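Acetoacetate decarboxylase (Sphingomonas wittichii, PDB 5UPB) is a lyase of the acetoacetate decarboxylase-like family that probably acts on carbonyl substrates through a Schiff base, as its relatives do. Local coordinates at residues T4-L7 with Q12-L15; T64-P69 with G246-G251; N117-K122 with V200-S205; G149-A152 with T157-R160. All coordinates share one frame; numbering follows the deposited sequence.

From the N terminus, contact 1 closes a short loop of four residues ahead of the first strand, 21-34. Contact 2 opens next, at the end of strand 53-65. It closes only at 246-251, so it spans most of the chain. Contact 3 lies within that span and joins the loop after helix 108-116 to strand 196-202. Contact 4 lies within contact 3 in turn, as the hairpin of strands 146-153 and 156-166. No contacts cross. Contacts 2 and 3 touch: Ile-249 packs on Val-202, and Gly-251 lies against Asn-117. Contact 4 is on the opposite side of the chain's centre from both. Contacts 1 and 3 both meet the second subunit.

Contact 1 of 4, residues T4-L7 with Q12-L15; sequences THFL and QASL
The peptide between His-5 and Phe-6 is cis, which turns its C=O and N-H to the same side, and both bond to segment 12-15. Leu-15 N donates to His-5 O at 2.9 Å in a nearly straight bond (170°). Phe-6 N donates to Ala-13 O at 3.1 Å, but more bent, and from above the carbonyl plane. Ala-13 O also accepts from Lys-122 NZ of the second subunit. Neither segment is helix or strand; the pairing is a local one, made by these backbone bonds.

Two side-chain hydroxyls add to it. Ser-14 OG gives a short bond of 2.6 Å to Thr-4 O and lies in the plane of that carbonyl. With OG anti to its own carbonyl carbon (chi1 -74°), the hydroxyl reaches across to segment 4-7. Thr-4 OG1 donates to His-5 O at 2.9 Å, on the same face of the carbonyl as Leu-15 N. That oxygen is therefore gripped twice. Thr-4 OG1 also rests 3.5 Å from Leu-15 CB and bonds to Val-16 N. Apolar packing is small: Phe-6 CB meets Ala-13 CB at 3.9 Å, while the phenyl ring is taken up by the second subunit.

There it stacks on Phe-102, and His-5 meets Trp-115 of the same subunit edge-to-face. Within its own chain the paired loop leads into strand 21-34 and lies on helix 108-116, where Thr-4 touches Leu-116 and Leu-15 touches Trp-109 and Ile-112.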
loop_
_atom_site.group_PDB
_atom_site.type_symbol
_atom_site.label_atom_id
_atom_site.label_comp_id
_atom_site.label_asym_id
_atom_site.label_seq_id
_atom_site.Cartn_x
_atom_site.Cartn_y
_atom_site.Cartn_z
ATOM N N THR A 4 9.515 13.759 -18.598
ATOM C CA THR A 4 8.960 12.448 -18.962
ATOM C C THR A 4 7.442 12.540 -19.024
ATOM O O THR A 4 6.852 13.598 -18.758
ATOM C CB THR A 4 9.350 11.390 -17.930
ATOM O OG1 THR A 4 8.647 11.663 -16.702
ATOM C CG2 THR A 4 10.852 11.398 -17.662
ATOM N N HIS A 5 6.802 11.409 -19.366
ATOM C CA HIS A 5 5.361 11.294 -19.167
ATOM C C HIS A 5 5.010 11.706 -17.740
ATOM O O HIS A 5 5.789 11.461 -16.810
ATOM C CB HIS A 5 4.851 9.850 -19.348
ATOM C CG HIS A 5 5.213 9.197 -20.647
ATOM N ND1 HIS A 5 4.817 9.692 -21.868
ATOM C CD2 HIS A 5 5.895 8.051 -20.906
ATOM C CE1 HIS A 5 5.252 8.893 -22.828
ATOM N NE2 HIS A 5 5.909 7.887 -22.274
ATOM N N PHE A 6 3.827 12.301 -17.543
ATOM C CA PHE A 6 2.911 12.764 -18.611
ATOM C C PHE A 6 3.391 14.081 -19.223
ATOM O O PHE A 6 3.550 15.084 -18.512
ATOM C CB PHE A 6 1.486 12.969 -18.071
ATOM C CG PHE A 6 0.907 11.768 -17.341
ATOM C CD1 PHE A 6 1.225 10.477 -17.718
ATOM C CD2 PHE A 6 0.042 11.956 -16.269
ATOM C CE1 PHE A 6 0.706 9.380 -17.043
ATOM C CE2 PHE A 6 -0.492 10.865 -15.584
ATOM C CZ PHE A 6 -0.156 9.568 -15.978
ATOM N N LEU A 7 3.605 14.100 -20.533
ATOM C CA LEU A 7 4.052 15.315 -21.216
ATOM C C LEU A 7 2.874 16.252 -21.473
ATOM O O LEU A 7 1.931 15.904 -22.196
ATOM C CB LEU A 7 4.749 14.958 -22.528
ATOM C CG LEU A 7 6.048 14.167 -22.411
ATOM C CD1 LEU A 7 6.510 13.705 -23.771
ATOM C CD2 LEU A 7 7.122 15.040 -21.728
ATOM N N GLN A 12 3.682 20.237 -15.554
ATOM C CA GLN A 12 3.399 19.949 -14.152
ATOM C C GLN A 12 3.149 18.474 -13.890
ATOM O O GLN A 12 3.142 18.057 -12.726
ATOM C CB GLN A 12 2.180 20.754 -13.686
ATOM C CG GLN A 12 0.932 20.555 -14.550
ATOM C CD GLN A 12 -0.307 21.138 -13.914
ATOM O OE1 GLN A 12 -0.238 21.785 -12.871
ATOM N NE2 GLN A 12 -1.454 20.904 -14.537
ATOM N N ALA A 13 2.915 17.678 -14.928
ATOM C CA ALA A 13 2.516 16.296 -14.747
ATOM C C ALA A 13 3.629 15.312 -15.078
ATOM O O ALA A 13 3.374 14.111 -15.099
ATOM C CB ALA A 13 1.271 15.991 -15.595
ATOM N N SER A 14 4.845 15.784 -15.366
ATOM C CA SER A 14 5.945 14.871 -15.650
ATOM C C SER A 14 6.392 14.201 -14.362
ATOM O O SER A 14 6.518 14.849 -13.323
ATOM C CB SER A 14 7.140 15.607 -16.284
ATOM O OG SER A 14 6.912 15.977 -17.633
ATOM N N LEU A 15 6.652 12.893 -14.427
ATOM C CA LEU A 15 7.202 12.199 -13.261
ATOM C C LEU A 15 8.538 12.779 -12.853
ATOM O O LEU A 15 8.849 12.868 -11.663
ATOM C CB LEU A 15 7.405 10.721 -13.549
ATOM C CG LEU A 15 6.343 9.699 -13.272
ATOM C CD1 LEU A 15 6.951 8.323 -13.622
ATOM C CD2 LEU A 15 5.838 9.736 -11.856
#

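Contact 2 of 4, residues T64-P69 with G246-G251; sequences TSEDQP and GFRIGG
Glu-66, the second residue of a type I beta turn at the end of strand 53-65, faces Arg-248 near the end of strand 235-249. Strand 21-34 pairs with both of these strands, so the two side chains meet across its end, at the surface. They form a long salt bridge, with Glu-66 OE2 3.7 Å from Arg-248 NH2. Glu-66 OE1 is 3.9 Å from Arg-248 NE. No hydrogen bond forms between the two groups. Their planes are only 15° apart, although the side chains cross at about a right angle. Arg-248 runs extended from CG to NE. Glu-66 bends at chi2 (136°), which turns its carboxylate to the arginine. At this length and at the surface the attraction is probably modest. The stronger partner of Arg-248 is Asp-206, bridged by NH1. Arg-248 also packs on Pro-136 of the third subunit.

The turn that carries Glu-66 is closed by Gln-68 N donating to Ser-65 O at 3.1 Å. A side-chain bond spans the same turn, although Asp-67 is poorly ordered. In it, Ser-65 OG donates to Asp-67 OD1 at 2.7 Å, meeting that oxygen nearly along its C-O axis.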
loop_
_atom_site.group_PDB
_atom_site.type_symbol
_atom_site.label_atom_id
_atom_site.label_comp_id
_atom_site.label_asym_id
_atom_site.label_seq_id
_atom_site.Cartn_x
_atom_site.Cartn_y
_atom_site.Cartn_z
ATOM N N THR A 64 14.750 16.674 -3.363
ATOM C CA THR A 64 14.245 18.010 -3.659
ATOM C C THR A 64 14.850 18.537 -4.952
ATOM O O THR A 64 16.076 18.539 -5.119
ATOM C CB THR A 64 14.577 18.976 -2.533
ATOM O OG1 THR A 64 14.063 18.455 -1.314
ATOM C CG2 THR A 64 13.983 20.334 -2.789
ATOM N N SER A 65 13.993 19.089 -5.806
ATOM C CA SER A 65 14.424 19.713 -7.048
ATOM C C SER A 65 14.930 21.116 -6.766
ATOM O O SER A 65 14.296 21.887 -6.036
ATOM C CB SER A 65 13.260 19.788 -8.041
ATOM O OG SER A 65 13.600 20.520 -9.200
ATOM N N GLU A 66 16.085 21.445 -7.360
ATOM C CA GLU A 66 16.717 22.738 -7.126
ATOM C C GLU A 66 15.847 23.892 -7.613
ATOM O O GLU A 66 15.955 25.014 -7.099
ATOM C CB GLU A 66 18.082 22.755 -7.815
ATOM C CG GLU A 66 18.955 23.929 -7.425
ATOM C CD GLU A 66 20.398 23.534 -7.152
ATOM O OE1 GLU A 66 20.848 22.473 -7.638
ATOM O OE2 GLU A 66 21.082 24.291 -6.433
ATOM N N ASP A 67 15.000 23.646 -8.615
ATOM C CA ASP A 67 14.069 24.651 -9.124
ATOM C C ASP A 67 12.605 24.353 -8.777
ATOM O O ASP A 67 11.702 24.896 -9.417
ATOM C CB ASP A 67 14.236 24.808 -10.639
ATOM C CG ASP A 67 13.676 23.637 -11.425
ATOM O OD1 ASP A 67 13.259 22.632 -10.812
ATOM O OD2 ASP A 67 13.653 23.730 -12.670
ATOM N N GLN A 68 12.347 23.496 -7.797
ATOM C CA GLN A 68 11.043 23.424 -7.138
ATOM C C GLN A 68 11.347 23.113 -5.682
ATOM O O GLN A 68 10.903 22.098 -5.115
ATOM C CB GLN A 68 10.119 22.386 -7.774
ATOM C CG GLN A 68 9.125 22.965 -8.755
ATOM C CD GLN A 68 7.982 22.009 -9.034
ATOM O OE1 GLN A 68 8.126 21.057 -9.802
ATOM N NE2 GLN A 68 6.843 22.247 -8.392
ATOM N N PRO A 69 12.146 23.961 -5.052
ATOM C CA PRO A 69 12.663 23.613 -3.732
ATOM C C PRO A 69 11.596 23.569 -2.670
ATOM O O PRO A 69 11.832 22.975 -1.610
ATOM C CB PRO A 69 13.703 24.720 -3.463
ATOM C CG PRO A 69 13.189 25.902 -4.262
ATOM C CD PRO A 69 12.558 25.321 -5.483
ATOM N N GLY A 246 24.063 12.792 2.321
ATOM C CA GLY A 246 23.490 13.814 1.468
ATOM C C GLY A 246 24.271 13.847 0.177
ATOM O O GLY A 246 25.495 13.654 0.169
ATOM N N PHE A 247 23.570 14.161 -0.918
ATOM C CA PHE A 247 24.270 14.221 -2.192
ATOM C C PHE A 247 23.444 15.010 -3.198
ATOM O O PHE A 247 22.242 15.244 -3.014
ATOM C CB PHE A 247 24.563 12.807 -2.722
ATOM C CG PHE A 247 23.326 11.923 -2.905
ATOM C CD1 PHE A 247 22.820 11.149 -1.865
ATOM C CD2 PHE A 247 22.705 11.878 -4.118
ATOM C CE1 PHE A 247 21.690 10.351 -2.055
ATOM C CE2 PHE A 247 21.550 11.054 -4.312
ATOM C CZ PHE A 247 21.074 10.315 -3.262
ATOM N N ARG A 248 24.128 15.434 -4.261
ATOM C CA ARG A 248 23.527 16.043 -5.426
ATOM C C ARG A 248 24.048 15.229 -6.579
ATOM O O ARG A 248 25.258 14.998 -6.672
ATOM C CB ARG A 248 23.899 17.520 -5.653
ATOM C CG ARG A 248 23.207 18.604 -4.813
ATOM C CD ARG A 248 23.773 20.002 -5.242
ATOM N NE ARG A 248 23.072 21.194 -4.733
ATOM C CZ ARG A 248 23.472 21.990 -3.732
ATOM N NH1 ARG A 248 24.612 21.779 -3.060
ATOM N NH2 ARG A 248 22.712 23.029 -3.406
ATOM N N ILE A 249 23.158 14.929 -7.505
ATOM C CA ILE A 249 23.452 14.201 -8.729
ATOM C C ILE A 249 22.660 14.842 -9.844
ATOM O O ILE A 249 21.535 15.297 -9.623
ATOM C CB ILE A 249 23.118 12.708 -8.586
ATOM C CG1 ILE A 249 24.099 12.036 -7.623
ATOM C CG2 ILE A 249 23.130 12.041 -9.914
ATOM C CD1 ILE A 249 23.761 10.580 -7.305
ATOM N N GLY A 250 23.239 14.883 -11.032
ATOM C CA GLY A 250 22.487 15.246 -12.218
ATOM C C GLY A 250 22.235 14.008 -13.075
ATOM O O GLY A 250 22.040 12.913 -12.542
ATOM N N GLY A 251 22.225 14.140 -14.395
ATOM C CA GLY A 251 22.163 12.964 -15.238
ATOM C C GLY A 251 23.487 12.226 -15.317
ATOM O O GLY A 251 24.573 12.803 -15.250
#

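Contact 3 of 4, residues N117-K122 with V200-S205; sequences NGYPKK and VEVNRS
The Tyr-119 ring meets Val-202 at its hydroxyl end, and has Asn-117 CB at its edge, in the ring plane. Val-202 CG1 approaches obliquely, 3.4 Å from Tyr-119 OH and 4.2 Å from Tyr-119 CZ. The two side chains cross at about a right angle. Tyr-119 CG is anti to its carbonyl carbon (chi1 -75°), and this carries the phenol out to the valine although its CB does not head there. Thr-180 of strand 179-186 touches both Tyr-119 and Val-202.

The second meeting point is Val-200. Its CG2 methyl presses on the backbone, 3.3 Å from Asn-117 O and 4.3 Å from Gly-118 CA. With CG1 anti to the carbonyl carbon (chi1 -61°), CG2 is left between the valine's N and carbonyl carbon, facing the helix end. The two segments share no hydrogen bond. Strand 179-186 bonds to both instead: Gly-118 to His-183, and Val-200 to Gly-182. Asn-117 turns its amide elsewhere. Its OD1 accepts from Ala-252 N and from Gln-193 NE2 of the second subunit.

The backbone under Val-200 is a helix end. Gly-118, with phi 80°, is the C-prime residue of a Schellman motif, in which Tyr-119 N bonds to Gly-114 O and Gly-118 N to Trp-115 O. After Pro-120 the chain leads into strand 121-123 with Lys-121 and Lys-122, a pair consistent with the adjacent lysines of acetoacetate decarboxylases.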
loop_
_atom_site.group_PDB
_atom_site.type_symbol
_atom_site.label_atom_id
_atom_site.label_comp_id
_atom_site.label_asym_id
_atom_site.label_seq_id
_atom_site.Cartn_x
_atom_site.Cartn_y
_atom_site.Cartn_z
ATOM N N ASN A 117 18.854 6.927 -15.578
ATOM C CA ASN A 117 20.265 7.003 -15.251
ATOM C C ASN A 117 20.884 5.618 -15.089
ATOM O O ASN A 117 21.981 5.491 -14.519
ATOM C CB ASN A 117 20.393 7.838 -13.975
ATOM C CG ASN A 117 20.300 9.342 -14.235
ATOM O OD1 ASN A 117 20.676 9.820 -15.300
ATOM N ND2 ASN A 117 19.676 10.072 -13.305
ATOM N N GLY A 118 20.181 4.574 -15.566
ATOM C CA GLY A 118 20.745 3.244 -15.641
ATOM C C GLY A 118 20.752 2.469 -14.358
ATOM O O GLY A 118 21.528 1.520 -14.241
ATOM N N TYR A 119 19.979 2.907 -13.362
ATOM C CA TYR A 119 19.796 2.179 -12.116
ATOM C C TYR A 119 18.648 1.205 -12.304
ATOM O O TYR A 119 17.512 1.651 -12.498
ATOM C CB TYR A 119 19.405 3.115 -11.005
ATOM C CG TYR A 119 20.457 3.995 -10.411
ATOM C CD1 TYR A 119 20.832 5.174 -11.048
ATOM C CD2 TYR A 119 21.004 3.722 -9.159
ATOM C CE1 TYR A 119 21.769 6.032 -10.493
ATOM C CE2 TYR A 119 21.957 4.580 -8.585
ATOM C CZ TYR A 119 22.325 5.738 -9.257
ATOM O OH TYR A 119 23.253 6.606 -8.710
ATOM N N PRO A 120 18.860 -0.083 -12.229
ATOM C CA PRO A 120 17.727 -1.014 -12.384
ATOM C C PRO A 120 16.873 -1.042 -11.127
ATOM O O PRO A 120 17.333 -1.496 -10.075
ATOM C CB PRO A 120 18.415 -2.367 -12.629
ATOM C CG PRO A 120 19.838 -2.063 -12.910
ATOM C CD PRO A 120 20.137 -0.800 -12.152
ATOM N N LYS A 121 15.627 -0.529 -11.222
ATOM C CA LYS A 121 14.745 -0.457 -10.053
ATOM C C LYS A 121 13.381 -1.108 -10.312
ATOM O O LYS A 121 12.784 -0.935 -11.375
ATOM C CB LYS A 121 14.490 1.001 -9.600
ATOM C CG LYS A 121 15.762 1.824 -9.287
ATOM C CD LYS A 121 15.403 3.059 -8.489
ATOM C CE LYS A 121 16.674 3.913 -8.198
ATOM N NZ LYS A 121 16.312 5.046 -7.305
ATOM N N LYS A 122 12.873 -1.797 -9.297
ATOM C CA LYS A 122 11.495 -2.270 -9.234
ATOM C C LYS A 122 10.794 -1.567 -8.072
ATOM O O LYS A 122 11.429 -0.881 -7.245
ATOM C CB LYS A 122 11.464 -3.781 -9.030
ATOM C CG LYS A 122 12.075 -4.580 -10.200
ATOM C CD LYS A 122 12.026 -6.094 -9.900
ATOM C CE LYS A 122 12.589 -6.883 -11.008
ATOM N NZ LYS A 122 12.696 -8.350 -10.631
ATOM N N VAL A 200 26.614 3.901 -18.323
ATOM C CA VAL A 200 26.665 5.284 -17.892
ATOM C C VAL A 200 27.397 5.347 -16.556
ATOM O O VAL A 200 27.543 4.351 -15.855
ATOM C CB VAL A 200 25.249 5.897 -17.758
ATOM C CG1 VAL A 200 24.519 5.876 -19.083
ATOM C CG2 VAL A 200 24.426 5.109 -16.735
ATOM N N GLU A 201 27.828 6.548 -16.194
ATOM C CA GLU A 201 28.553 6.802 -14.940
ATOM C C GLU A 201 27.929 7.992 -14.233
ATOM O O GLU A 201 27.620 8.991 -14.889
ATOM C CB GLU A 201 30.024 7.101 -15.207
ATOM C CG GLU A 201 30.856 7.242 -13.970
ATOM C CD GLU A 201 32.268 7.656 -14.294
ATOM O OE1 GLU A 201 32.580 7.873 -15.475
ATOM O OE2 GLU A 201 33.048 7.845 -13.359
ATOM N N VAL A 202 27.550 7.831 -12.958
ATOM C CA VAL A 202 27.057 8.951 -12.168
ATOM C C VAL A 202 28.142 9.350 -11.167
ATOM O O VAL A 202 28.690 8.489 -10.465
ATOM C CB VAL A 202 25.718 8.641 -11.491
ATOM C CG1 VAL A 202 25.833 7.432 -10.709
ATOM C CG2 VAL A 202 25.314 9.771 -10.604
ATOM N N ASN A 203 28.443 10.632 -11.078
ATOM C CA ASN A 203 29.321 11.125 -10.018
ATOM C C ASN A 203 28.586 12.157 -9.183
ATOM O O ASN A 203 27.786 12.940 -9.700
ATOM C CB ASN A 203 30.612 11.738 -10.557
ATOM C CG ASN A 203 31.543 10.693 -11.098
ATOM O OD1 ASN A 203 32.230 10.001 -10.331
ATOM N ND2 ASN A 203 31.535 10.527 -12.424
ATOM N N ARG A 204 28.829 12.112 -7.881
ATOM C CA ARG A 204 28.208 13.067 -6.985
ATOM C C ARG A 204 28.937 14.393 -7.129
ATOM O O ARG A 204 30.163 14.454 -7.002
ATOM C CB ARG A 204 28.308 12.507 -5.576
ATOM C CG ARG A 204 27.475 11.214 -5.475
ATOM C CD ARG A 204 27.414 10.573 -4.109
ATOM N NE ARG A 204 28.644 9.860 -3.790
ATOM C CZ ARG A 204 28.838 8.577 -4.065
ATOM N NH1 ARG A 204 27.886 7.867 -4.655
ATOM N NH2 ARG A 204 29.983 8.000 -3.750
ATOM N N SER A 205 28.178 15.465 -7.265
ATOM C CA SER A 205 28.723 16.803 -7.331
ATOM C C SER A 205 28.695 17.458 -5.965
ATOM O O SER A 205 29.326 18.499 -5.753
ATOM C CB SER A 205 27.914 17.634 -8.345
ATOM O OG SER A 205 26.598 17.882 -7.842
#

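Contact 4 of 4, residues G149-A152 with T157-R160; sequences GICA and TLFR
Cys-151 and Phe-159 form a hydrogen-bonded antiparallel pair at a classic beta bulge, in which two residues, Leu-158 and Phe-159, stand opposite the one cysteine. The strands run at 165° to each other. Cys-151 N donates to Phe-159 O at 3.1 Å, and Leu-158 N donates to Cys-151 O at 2.9 Å. Non-hydrogen-bonded pairs flank the bulge: Ile-150 with Arg-160, and Ala-152 with Thr-157. The extra residue shifts the register by one.

The sulfur-aromatic contact is on the face that holds Cys-151 and Phe-159. Cys-151 SG lies over the phenyl face of Phe-159, 3.7 Å from the ring centroid and 24° off the ring normal. It is offset toward the rim, so the nearest ring atom is Phe-159 CE2, 3.4 Å from Cys-151 SG. In both residues the first side-chain atom beyond CB sits between N and the carbonyl carbon, which sets the sulfur over the ring.

Apolar contacts complete the pairing. Leu-158 CB meets Cys-151 SG at 3.8 Å, and Leu-158 CD1 lies 3.6 Å from Ala-152 C. On the other face Ile-150 and Arg-160 run side by side, with Ile-150 CD1 3.8 Å from Arg-160 CG. The guanidinium bonds to Glu-220 and to Arg-74 O of the third subunit. Thr-157 OG1 bonds to Gly-155 O of the fourth subunit.

The hairpin lies between strand 125-129, beside 146-153, and strand 206-221, beside 156-166. Phe-159 packs inward on Ala-84 and Leu-86 of strand 80-92 and on Trp-104 of strand 95-105.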
loop_
_atom_site.group_PDB
_atom_site.type_symbol
_atom_site.label_atom_id
_atom_site.label_comp_id
_atom_site.label_asym_id
_atom_site.label_seq_id
_atom_site.Cartn_x
_atom_site.Cartn_y
_atom_site.Cartn_z
ATOM N N GLY A 149 15.963 -3.102 8.788
ATOM C CA GLY A 149 15.373 -2.777 7.494
ATOM C C GLY A 149 14.858 -4.036 6.841
ATOM O O GLY A 149 15.403 -5.127 7.048
ATOM N N ILE A 150 13.809 -3.883 6.030
ATOM C CA ILE A 150 13.224 -5.027 5.341
ATOM C C ILE A 150 12.624 -4.535 4.029
ATOM O O ILE A 150 12.180 -3.386 3.902
ATOM C CB ILE A 150 12.157 -5.738 6.226
ATOM C CG1 ILE A 150 11.688 -7.057 5.615
ATOM C CG2 ILE A 150 10.925 -4.865 6.385
ATOM C CD1 ILE A 150 10.997 -7.949 6.650
ATOM N N CYS A 151 12.656 -5.392 3.027
ATOM C CA CYS A 151 11.982 -5.059 1.788
ATOM C C CYS A 151 11.311 -6.309 1.244
ATOM O O CYS A 151 11.752 -7.431 1.498
ATOM C CB CYS A 151 12.961 -4.465 0.757
ATOM S SG CYS A 151 14.372 -5.485 0.426
ATOM N N ALA A 152 10.209 -6.095 0.543
ATOM C CA ALA A 152 9.388 -7.181 0.031
ATOM C C ALA A 152 8.715 -6.741 -1.264
ATOM O O ALA A 152 8.512 -5.546 -1.504
ATOM C CB ALA A 152 8.319 -7.589 1.038
ATOM N N THR A 157 9.234 -11.749 0.903
ATOM C CA THR A 157 10.373 -11.084 1.525
ATOM C C THR A 157 11.567 -11.164 0.581
ATOM O O THR A 157 11.950 -12.244 0.124
ATOM C CB THR A 157 10.733 -11.760 2.838
ATOM O OG1 THR A 157 9.559 -11.869 3.671
ATOM C CG2 THR A 157 11.799 -10.916 3.530
ATOM N N LEU A 158 12.167 -10.018 0.296
ATOM C CA LEU A 158 13.350 -9.982 -0.557
ATOM C C LEU A 158 14.624 -10.101 0.275
ATOM O O LEU A 158 15.435 -11.010 0.058
ATOM C CB LEU A 158 13.364 -8.683 -1.354
ATOM C CG LEU A 158 12.142 -8.492 -2.278
ATOM C CD1 LEU A 158 12.051 -7.010 -2.655
ATOM C CD2 LEU A 158 12.251 -9.400 -3.475
ATOM N N PHE A 159 14.831 -9.179 1.213
ATOM C CA PHE A 159 15.876 -9.403 2.204
ATOM C C PHE A 159 15.597 -8.586 3.452
ATOM O O PHE A 159 14.727 -7.711 3.469
ATOM C CB PHE A 159 17.280 -9.118 1.646
ATOM C CG PHE A 159 17.569 -7.681 1.290
ATOM C CD1 PHE A 159 18.136 -6.804 2.222
ATOM C CD2 PHE A 159 17.339 -7.214 -0.001
ATOM C CE1 PHE A 159 18.447 -5.489 1.877
ATOM C CE2 PHE A 159 17.641 -5.895 -0.349
ATOM C CZ PHE A 159 18.218 -5.032 0.609
ATOM N N ARG A 160 16.241 -9.007 4.537
ATOM C CA ARG A 160 16.188 -8.318 5.812
ATOM C C ARG A 160 17.608 -7.935 6.213
ATOM O O ARG A 160 18.540 -8.696 5.962
ATOM C CB ARG A 160 15.607 -9.193 6.914
ATOM C CG ARG A 160 14.320 -9.883 6.542
ATOM C CD ARG A 160 14.069 -11.062 7.465
ATOM N NE ARG A 160 13.841 -10.643 8.847
ATOM C CZ ARG A 160 13.871 -11.481 9.875
ATOM N NH1 ARG A 160 14.147 -12.771 9.684
ATOM N NH2 ARG A 160 13.630 -11.032 11.091
#